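Long-range contacts in dihydroneopterin aldolase (Burkholderia thailandensis, PDB 3V9O), which belongs to the dihydroneopterin aldolase family, oligomeric enzymes of the tunnelling fold, and holds bound guanine in this crystal: residues Y26-E31 with V50-L55; A113-T118 with G131-R136; A20-L25 with F56-L61. One frame throughout, in Å; residues are numbered along the deposited sequence.

Interaction 1: residues Y26-E31 with V50-L55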
loop_
_atom_site.group_PDB
_atom_site.type_symbol
_atom_site.label_atom_id
_atom_site.label_comp_id
_atom_site.label_asym_id
_atom_site.label_seq_id
_atom_site.Cartn_x
_atom_site.Cartn_y
_atom_site.Cartn_z
ATOM N N TYR A 26 -8.498 -11.765 3.702
ATOM C CA TYR A 26 -7.254 -11.281 4.309
ATOM C C TYR A 26 -7.351 -11.344 5.831
ATOM O O TYR A 26 -8.368 -11.089 6.456
ATOM C CB TYR A 26 -6.874 -9.887 3.785
ATOM C CG TYR A 26 -7.851 -8.772 4.051
ATOM C CD1 TYR A 26 -7.766 -8.006 5.231
ATOM C CD2 TYR A 26 -8.822 -8.431 3.101
ATOM C CE1 TYR A 26 -8.604 -6.933 5.441
ATOM C CE2 TYR A 26 -9.668 -7.364 3.301
ATOM C CZ TYR A 26 -9.593 -6.606 4.464
ATOM O OH TYR A 26 -10.404 -5.503 4.618
ATOM N N LEU A 27 -6.168 -11.641 6.392
ATOM C CA LEU A 27 -5.969 -11.645 7.848
ATOM C C LEU A 27 -4.873 -10.633 8.127
ATOM O O LEU A 27 -3.721 -10.731 7.619
ATOM C CB LEU A 27 -5.485 -13.057 8.249
ATOM C CG LEU A 27 -5.509 -13.253 9.766
ATOM C CD1 LEU A 27 -6.914 -13.230 10.347
ATOM C CD2 LEU A 27 -4.792 -14.616 10.072
ATOM N N ARG A 28 -5.208 -9.573 8.875
ATOM C CA ARG A 28 -4.268 -8.495 9.144
ATOM C C ARG A 28 -3.695 -8.589 10.543
ATOM O O ARG A 28 -4.452 -8.635 11.529
ATOM C CB ARG A 28 -4.912 -7.095 8.963
ATOM C CG ARG A 28 -3.896 -5.989 9.098
ATOM C CD ARG A 28 -4.272 -4.621 8.522
ATOM N NE ARG A 28 -5.355 -4.025 9.288
ATOM C CZ ARG A 28 -6.629 -3.908 8.862
ATOM N NH1 ARG A 28 -6.990 -4.271 7.659
ATOM N NH2 ARG A 28 -7.491 -3.361 9.683
ATOM N N ASN A 29 -2.361 -8.581 10.592
ATOM C CA ASN A 29 -1.584 -8.531 11.874
ATOM C C ASN A 29 -2.057 -9.578 12.878
ATOM O O ASN A 29 -2.524 -9.214 13.990
ATOM C CB ASN A 29 -1.551 -7.146 12.470
ATOM C CG ASN A 29 -0.873 -6.154 11.547
ATOM O OD1 ASN A 29 0.083 -6.529 10.810
ATOM N ND2 ASN A 29 -1.301 -4.893 11.592
ATOM N N HIS A 30 -1.921 -10.860 12.510
ATOM C CA HIS A 30 -2.125 -11.928 13.453
ATOM C C HIS A 30 -0.835 -12.078 14.240
ATOM O O HIS A 30 0.193 -12.431 13.697
ATOM C CB HIS A 30 -2.452 -13.215 12.679
ATOM C CG HIS A 30 -2.566 -14.419 13.531
ATOM N ND1 HIS A 30 -2.944 -14.374 14.847
ATOM C CD2 HIS A 30 -2.420 -15.735 13.230
ATOM C CE1 HIS A 30 -2.985 -15.603 15.345
ATOM N NE2 HIS A 30 -2.647 -16.440 14.387
ATOM N N GLU A 31 -0.891 -11.828 15.532
ATOM C CA GLU A 31 0.290 -11.987 16.391
ATOM C C GLU A 31 0.277 -13.367 17.055
ATOM O O GLU A 31 -0.736 -13.875 17.510
ATOM C CB GLU A 31 0.359 -10.889 17.443
ATOM C CG GLU A 31 -0.658 -10.923 18.524
ATOM C CD GLU A 31 -0.318 -10.049 19.684
ATOM O OE1 GLU A 31 0.587 -9.179 19.599
ATOM O OE2 GLU A 31 -0.967 -10.219 20.731
ATOM N N VAL A 50 4.532 -11.309 13.888
ATOM C CA VAL A 50 3.268 -10.766 13.334
ATOM C C VAL A 50 3.137 -11.286 11.898
ATOM O O VAL A 50 4.101 -11.182 11.075
ATOM C CB VAL A 50 3.279 -9.245 13.385
ATOM C CG1 VAL A 50 2.034 -8.675 12.702
ATOM C CG2 VAL A 50 3.361 -8.751 14.866
ATOM N N ILE A 51 1.972 -11.849 11.604
ATOM C CA ILE A 51 1.740 -12.594 10.343
ATOM C C ILE A 51 0.594 -11.946 9.588
ATOM O O ILE A 51 -0.431 -11.598 10.180
ATOM C CB ILE A 51 1.419 -14.046 10.674
ATOM C CG1 ILE A 51 2.646 -14.627 11.369
ATOM C CG2 ILE A 51 1.129 -14.835 9.352
ATOM C CD1 ILE A 51 2.449 -15.893 12.058
ATOM N N ASN A 52 0.742 -11.747 8.286
ATOM C CA ASN A 52 -0.336 -11.241 7.443
ATOM C C ASN A 52 -0.541 -12.210 6.322
ATOM O O ASN A 52 0.412 -12.774 5.774
ATOM C CB ASN A 52 0.038 -9.846 6.860
ATOM C CG ASN A 52 -0.095 -8.789 7.898
ATOM O OD1 ASN A 52 -1.171 -8.245 8.056
ATOM N ND2 ASN A 52 0.963 -8.535 8.688
ATOM N N VAL A 53 -1.817 -12.446 5.965
ATOM C CA VAL A 53 -2.147 -13.462 4.931
ATOM C C VAL A 53 -3.211 -12.874 4.006
ATOM O O VAL A 53 -4.180 -12.228 4.445
ATOM C CB VAL A 53 -2.760 -14.721 5.563
ATOM C CG1 VAL A 53 -3.103 -15.802 4.489
ATOM C CG2 VAL A 53 -1.772 -15.324 6.624
ATOM N N ASP A 54 -3.016 -13.126 2.707
ATOM C CA ASP A 54 -4.020 -12.797 1.663
ATOM C C ASP A 54 -4.268 -14.113 0.925
ATOM O O ASP A 54 -3.352 -14.802 0.467
ATOM C CB ASP A 54 -3.551 -11.764 0.660
ATOM C CG ASP A 54 -3.323 -10.411 1.239
ATOM O OD1 ASP A 54 -4.209 -9.825 1.846
ATOM O OD2 ASP A 54 -2.226 -9.878 1.009
ATOM N N LEU A 55 -5.534 -14.538 0.854
ATOM C CA LEU A 55 -5.899 -15.727 0.119
ATOM C C LEU A 55 -6.753 -15.304 -1.074
ATOM O O LEU A 55 -7.759 -14.583 -0.892
ATOM C CB LEU A 55 -6.663 -16.629 1.121
ATOM C CG LEU A 55 -6.753 -18.094 0.926
ATOM C CD1 LEU A 55 -5.311 -18.650 0.951
ATOM C CD2 LEU A 55 -7.532 -18.646 2.127
#
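Val-50 faces Glu-31 as a non-hydrogen-bonded pair of two antiparallel strands, and its CG1 methyl comes to 3.5 Å from the amide oxygen OD1 of Asn-29. Ile-51 follows as a hydrogen-bonded pair with His-30: Ile-51 N reaches His-30 O at 2.8 Å, and His-30 N reaches Ile-51 O at 2.9 Å. Beyond this pair the register slips by one residue, the mark of a beta bulge, with Arg-28 and Asn-29 set against the single residue Asn-52. The side chain of Asn-52 bridges the irregularity. Its CG stands anti to its own carbonyl carbon (chi1 -76°), which swings the amide over to the other strand. There OD1 accepts Asn-29 N at 2.8 Å, the donor lying 53° above the carbonyl plane, while Asn-52 ND2 gives a 3.0 Å bond to Asn-29 OD1. The two amides are nearly perpendicular, at 82°. Regular pairing resumes at Val-53, whose O takes Leu-27 N at 2.8 Å and whose N bonds back to Leu-27 O. Asp-54, paired with Tyr-26, brings OD1 to 3.3 Å from Tyr-26 CB; its carboxylate forms salt bridges with Arg-24 and Arg-115. The polar ends of Tyr-26 and Arg-28 both go to Glu-119 of the second subunit; a strand of that subunit continues the sheet beside 26-31. A backbone N-H displaced by the bulge is thus satisfied by a side-chain carbonyl, and the Asn-52 amide probably helps the sheet accommodate the extra residue, with backbone hydrogen bonds kept on either side of the bulge.

Interaction 2: residues A113-T118 with G131-R136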
loop_
_atom_site.group_PDB
_atom_site.type_symbol
_atom_site.label_atom_id
_atom_site.label_comp_id
_atom_site.label_asym_id
_atom_site.label_seq_id
_atom_site.Cartn_x
_atom_site.Cartn_y
_atom_site.Cartn_z
ATOM N N ALA A 113 -4.225 -18.428 -5.136
ATOM C CA ALA A 113 -2.946 -17.801 -4.785
ATOM C C ALA A 113 -2.919 -17.436 -3.320
ATOM O O ALA A 113 -4.021 -17.291 -2.718
ATOM C CB ALA A 113 -2.694 -16.535 -5.603
ATOM N N VAL A 114 -1.731 -17.262 -2.778
ATOM C CA VAL A 114 -1.626 -16.788 -1.405
ATOM C C VAL A 114 -0.433 -15.855 -1.259
ATOM O O VAL A 114 0.613 -16.029 -1.919
ATOM C CB VAL A 114 -1.623 -17.983 -0.440
ATOM C CG1 VAL A 114 -0.419 -18.845 -0.669
ATOM C CG2 VAL A 114 -1.692 -17.485 1.035
ATOM N N ARG A 115 -0.597 -14.826 -0.424
ATOM C CA ARG A 115 0.507 -13.946 -0.041
ATOM C C ARG A 115 0.637 -14.183 1.475
ATOM O O ARG A 115 -0.392 -14.069 2.196
ATOM C CB ARG A 115 0.228 -12.480 -0.333
ATOM C CG ARG A 115 1.486 -11.583 0.008
ATOM C CD ARG A 115 1.202 -10.091 -0.206
ATOM N NE ARG A 115 0.238 -9.608 0.814
ATOM C CZ ARG A 115 0.525 -9.204 2.081
ATOM N NH1 ARG A 115 1.765 -9.204 2.591
ATOM N NH2 ARG A 115 -0.478 -8.800 2.870
ATOM N N VAL A 116 1.825 -14.447 1.989
ATOM C CA VAL A 116 2.081 -14.579 3.427
ATOM C C VAL A 116 3.317 -13.777 3.766
ATOM O O VAL A 116 4.318 -13.820 3.059
ATOM C CB VAL A 116 2.382 -16.005 3.830
ATOM C CG1 VAL A 116 2.583 -16.084 5.377
ATOM C CG2 VAL A 116 1.262 -16.937 3.377
ATOM N N SER A 117 3.215 -12.965 4.817
ATOM C CA SER A 117 4.390 -12.321 5.405
ATOM C C SER A 117 4.465 -12.700 6.877
ATOM O O SER A 117 3.447 -12.801 7.589
ATOM C CB SER A 117 4.429 -10.789 5.215
ATOM O OG SER A 117 3.369 -10.167 5.926
ATOM N N THR A 118 5.689 -12.863 7.334
ATOM C CA THR A 118 6.005 -12.922 8.771
ATOM C C THR A 118 6.954 -11.790 9.089
ATOM O O THR A 118 7.710 -11.351 8.219
ATOM C CB THR A 118 6.660 -14.287 9.187
ATOM O OG1 THR A 118 7.894 -14.427 8.467
ATOM C CG2 THR A 118 5.733 -15.492 8.778
ATOM N N GLY A 131 11.116 -8.587 8.189
ATOM C CA GLY A 131 10.233 -9.678 7.785
ATOM C C GLY A 131 10.567 -10.243 6.442
ATOM O O GLY A 131 11.484 -9.863 5.723
ATOM N N VAL A 132 9.769 -11.285 6.140
ATOM C CA VAL A 132 9.869 -12.100 4.926
ATOM C C VAL A 132 8.489 -12.249 4.305
ATOM O O VAL A 132 7.513 -12.501 5.049
ATOM C CB VAL A 132 10.444 -13.507 5.247
ATOM C CG1 VAL A 132 10.404 -14.443 3.973
ATOM C CG2 VAL A 132 11.858 -13.335 5.862
ATOM N N GLU A 133 8.388 -12.152 2.986
ATOM C CA GLU A 133 7.077 -12.305 2.317
ATOM C C GLU A 133 7.241 -13.176 1.099
ATOM O O GLU A 133 8.229 -13.064 0.344
ATOM C CB GLU A 133 6.558 -10.936 1.919
ATOM C CG GLU A 133 5.195 -10.993 1.148
ATOM C CD GLU A 133 4.793 -9.643 0.713
ATOM O OE1 GLU A 133 5.377 -9.179 -0.259
ATOM O OE2 GLU A 133 3.960 -9.011 1.398
ATOM N N VAL A 134 6.243 -14.033 0.879
ATOM C CA VAL A 134 6.121 -14.769 -0.373
ATOM C C VAL A 134 4.763 -14.560 -1.004
ATOM O O VAL A 134 3.783 -14.276 -0.284
ATOM C CB VAL A 134 6.341 -16.270 -0.249
ATOM C CG1 VAL A 134 7.772 -16.528 0.316
ATOM C CG2 VAL A 134 5.343 -16.929 0.622
ATOM N N PHE A 135 4.670 -14.707 -2.304
ATOM C CA PHE A 135 3.398 -14.601 -3.053
ATOM C C PHE A 135 3.440 -15.685 -4.105
ATOM O O PHE A 135 4.273 -15.638 -5.016
ATOM C CB PHE A 135 3.283 -13.196 -3.690
ATOM C CG PHE A 135 1.858 -12.708 -3.983
ATOM C CD1 PHE A 135 0.833 -13.570 -4.285
ATOM C CD2 PHE A 135 1.568 -11.339 -3.927
ATOM C CE1 PHE A 135 -0.463 -13.080 -4.652
ATOM C CE2 PHE A 135 0.268 -10.839 -4.211
ATOM C CZ PHE A 135 -0.744 -11.732 -4.566
ATOM N N ARG A 136 2.604 -16.669 -3.926
ATOM C CA ARG A 136 2.570 -17.859 -4.769
ATOM C C ARG A 136 1.241 -17.941 -5.509
ATOM O O ARG A 136 0.183 -17.877 -4.892
ATOM C CB ARG A 136 2.734 -19.108 -3.895
ATOM C CG ARG A 136 4.120 -19.294 -3.216
ATOM C CD ARG A 136 5.250 -19.553 -4.227
ATOM N NE ARG A 136 5.717 -18.280 -4.753
ATOM C CZ ARG A 136 6.270 -18.080 -5.945
ATOM N NH1 ARG A 136 6.461 -19.080 -6.800
ATOM N NH2 ARG A 136 6.625 -16.852 -6.278
#
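On the face that Arg-115 and Glu-133 share, CG anti to the backbone N in both (chi1 -176° and 178°) extends the chains toward each other, and the bend at chi3 of Arg-115 turns NH1 to Glu-133. The resulting salt bridge, Arg-115 NH1 to Glu-133 OE2, measures 2.5 Å, short enough for its exact length to be read with caution. NH1 meets OE2 on the anti side, somewhat out of the carboxylate plane, and the guanidinium and carboxylate planes stand 75° apart. Glu-133 OE1 has a second charged partner, Arg-24 of the third subunit. Nearer the backbone, Arg-115 CB sits 4.0 Å from Phe-135 CG, over the centre of one ring face in a CH-pi contact, while Ala-113 CB lies at the ring edge, 4.2 Å from Phe-135 CE1. Three hydrogen-bonded pairs hold the backbones in register: Val-114 with Arg-136, Val-116 with Val-134, and Thr-118 with Val-132. The side chains of Val-132 and Val-134 touch helix 94-106. This is a regular antiparallel beta hairpin, the second in the sheet of the tunnelling fold, with the side chain of Val-132 about 5 Å from a bound guanine.

Interaction 3: residues A20-L25 with F56-L61; sequences ADCRRL and FVPLAL
Asp-21 O is gripped twice: Leu-59 N donates to it at 2.8 Å, and a water donates to it at 2.7 Å while accepting from Ala-60 N. The turn after Pro-58 is thereby tied to the residue just before the opposite strand. Arg-23 and Val-57 make the regular hydrogen-bonded pair that follows, with Arg-23 N 2.9 Å from Val-57 O and Val-57 N bonding back to Arg-23 O. With CG of Arg-23 set between its backbone N and carbonyl carbon (chi1 70°), the chain passes close to Val-57, CG to CG2 3.5 Å. Its guanidinium then lies with one face under Leu-59, whose CD2 is centred over the group, 3.8 Å from Arg-23 CZ. On the other side of the sheet Arg-24 and Phe-56 run side by side in the same direction, Arg-24 CB 3.8 Å from Phe-56 CE2. The guanidinium of Arg-23 pairs with Asp-99, and that of Arg-24 with Glu-133, both of the second subunit; Arg-23 NH2 also donates to Thr-62 O. Leu-25, packed on Val-57 (CG to CG2 4.1 Å), has its side chain about 4 Å from a bound guanine, beside Glu-95 of the second subunit. Strand 22-34 is outermost within the chain, but here it pairs with a strand of the second subunit. On its inner flank lies strand 47-58, which hydrogen-bonds through Phe-56 to Ala-113 of strand 113-120, and the Phe-56 ring meets that of Phe-135 on strand 127-137.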
loop_
_atom_site.group_PDB
_atom_site.type_symbol
_atom_site.label_atom_id
_atom_site.label_comp_id
_atom_site.label_asym_id
_atom_site.label_seq_id
_atom_site.Cartn_x
_atom_site.Cartn_y
_atom_site.Cartn_z
ATOM N N ALA A 20 -7.906 -11.675 -11.526
ATOM C CA ALA A 20 -9.033 -10.795 -11.840
ATOM C C ALA A 20 -10.412 -11.438 -11.588
ATOM O O ALA A 20 -11.414 -10.738 -11.454
ATOM C CB ALA A 20 -8.934 -10.294 -13.278
ATOM N N ASP A 21 -10.461 -12.768 -11.552
ATOM C CA ASP A 21 -11.715 -13.448 -11.343
ATOM C C ASP A 21 -11.801 -13.942 -9.893
ATOM O O ASP A 21 -12.619 -14.814 -9.605
ATOM C CB ASP A 21 -11.881 -14.617 -12.335
ATOM C CG ASP A 21 -10.730 -15.625 -12.261
ATOM O OD1 ASP A 21 -9.682 -15.344 -11.632
ATOM O OD2 ASP A 21 -10.868 -16.704 -12.909
ATOM N N CYS A 22 -10.979 -13.377 -9.010
ATOM C CA CYS A 22 -10.887 -13.795 -7.615
ATOM C C CYS A 22 -11.378 -12.685 -6.653
ATOM O O CYS A 22 -11.385 -11.499 -6.996
ATOM C CB CYS A 22 -9.440 -14.097 -7.202
ATOM S SG CYS A 22 -8.897 -15.667 -7.927
ATOM N N ARG A 23 -11.828 -13.098 -5.501
ATOM C CA ARG A 23 -11.876 -12.192 -4.336
ATOM C C ARG A 23 -10.678 -12.448 -3.452
ATOM O O ARG A 23 -9.996 -13.489 -3.563
ATOM C CB ARG A 23 -13.180 -12.368 -3.541
ATOM C CG ARG A 23 -13.280 -13.677 -2.791
ATOM C CD ARG A 23 -14.575 -13.714 -1.906
ATOM N NE ARG A 23 -15.836 -13.867 -2.679
ATOM C CZ ARG A 23 -16.763 -12.920 -2.853
ATOM N NH1 ARG A 23 -16.632 -11.707 -2.419
ATOM N NH2 ARG A 23 -17.904 -13.233 -3.458
ATOM N N ARG A 24 -10.383 -11.485 -2.606
ATOM C CA ARG A 24 -9.262 -11.585 -1.652
ATOM C C ARG A 24 -9.806 -11.708 -0.256
ATOM O O ARG A 24 -10.596 -10.870 0.192
ATOM C CB ARG A 24 -8.398 -10.339 -1.742
ATOM C CG ARG A 24 -7.262 -10.281 -0.692
ATOM C CD ARG A 24 -6.272 -9.137 -1.020
ATOM N NE ARG A 24 -6.838 -7.818 -0.732
ATOM C CZ ARG A 24 -6.612 -7.123 0.398
ATOM N NH1 ARG A 24 -5.831 -7.616 1.350
ATOM N NH2 ARG A 24 -7.167 -5.911 0.568
ATOM N N LEU A 25 -9.441 -12.753 0.467
ATOM C CA LEU A 25 -9.708 -12.878 1.896
ATOM C C LEU A 25 -8.416 -12.484 2.586
ATOM O O LEU A 25 -7.345 -12.794 2.079
ATOM C CB LEU A 25 -10.012 -14.341 2.224
ATOM C CG LEU A 25 -11.064 -15.064 1.338
ATOM C CD1 LEU A 25 -11.196 -16.498 1.824
ATOM C CD2 LEU A 25 -12.408 -14.386 1.380
ATOM N N PHE A 56 -6.408 -15.714 -2.288
ATOM C CA PHE A 56 -7.182 -15.382 -3.520
ATOM C C PHE A 56 -7.993 -16.578 -3.905
ATOM O O PHE A 56 -7.402 -17.643 -4.182
ATOM C CB PHE A 56 -6.273 -14.866 -4.632
ATOM C CG PHE A 56 -5.536 -13.607 -4.183
ATOM C CD1 PHE A 56 -4.332 -13.669 -3.463
ATOM C CD2 PHE A 56 -6.125 -12.385 -4.495
ATOM C CE1 PHE A 56 -3.714 -12.466 -3.004
ATOM C CE2 PHE A 56 -5.501 -11.215 -4.084
ATOM C CZ PHE A 56 -4.313 -11.268 -3.368
ATOM N N VAL A 57 -9.314 -16.430 -3.874
ATOM C CA VAL A 57 -10.233 -17.527 -4.177
ATOM C C VAL A 57 -11.172 -17.107 -5.332
ATOM O O VAL A 57 -11.649 -15.943 -5.340
ATOM C CB VAL A 57 -11.004 -17.954 -2.883
ATOM C CG1 VAL A 57 -10.014 -18.359 -1.811
ATOM C CG2 VAL A 57 -11.856 -16.811 -2.327
ATOM N N PRO A 58 -11.471 -17.975 -6.285
ATOM C CA PRO A 58 -12.293 -17.561 -7.425
ATOM C C PRO A 58 -13.691 -17.104 -6.999
ATOM O O PRO A 58 -14.315 -17.750 -6.152
ATOM C CB PRO A 58 -12.405 -18.851 -8.274
ATOM C CG PRO A 58 -11.091 -19.555 -7.946
ATOM C CD PRO A 58 -10.864 -19.313 -6.487
ATOM N N LEU A 59 -14.177 -15.994 -7.581
ATOM C CA LEU A 59 -15.576 -15.607 -7.418
ATOM C C LEU A 59 -16.515 -16.729 -7.774
ATOM O O LEU A 59 -17.546 -16.914 -7.134
ATOM C CB LEU A 59 -15.877 -14.362 -8.272
ATOM C CG LEU A 59 -15.063 -13.121 -7.843
ATOM C CD1 LEU A 59 -15.201 -11.958 -8.830
ATOM C CD2 LEU A 59 -15.481 -12.650 -6.441
ATOM N N ALA A 60 -16.215 -17.503 -8.828
ATOM C CA ALA A 60 -17.139 -18.511 -9.275
ATOM C C ALA A 60 -17.340 -19.588 -8.217
ATOM O O ALA A 60 -18.363 -20.303 -8.239
ATOM C CB ALA A 60 -16.675 -19.125 -10.600
ATOM N N LEU A 61 -16.386 -19.714 -7.309
ATOM C CA LEU A 61 -16.473 -20.712 -6.251
ATOM C C LEU A 61 -16.939 -20.122 -4.928
ATOM O O LEU A 61 -17.089 -20.871 -3.960
ATOM C CB LEU A 61 -15.111 -21.407 -6.033
ATOM C CG LEU A 61 -14.614 -22.136 -7.284
ATOM C CD1 LEU A 61 -13.213 -22.743 -7.005
ATOM C CD2 LEU A 61 -15.562 -23.241 -7.737
HETATM O O HOH W 1 -14.129 -16.734 -10.832
#

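In the fold
Interactions 1 and 3 hold the same two strands, 22-34 and 47-58, while interaction 2 joins 113-120 to 127-137; backbone hydrogen bonds such as Asn-52 with Ser-117 join the hairpins into one sheet. All three are largely buried. The centres of interactions 1 and 2 lie about 6 and 7 Å from the chain centre; interaction 3 is peripheral, its centre about 15 Å away, with Asp-21 exposed. Interaction 2 combines regular pairing with a salt bridge, and interaction 1 has a beta bulge bridged by the Asn-52 amide. Arginine-aromatic packing occurs in both 2 and 3, while 3 adds an ordered water and a leucine methyl over a guanidinium. Asp-54 joins the three contacts, and each also reaches a neighbouring subunit.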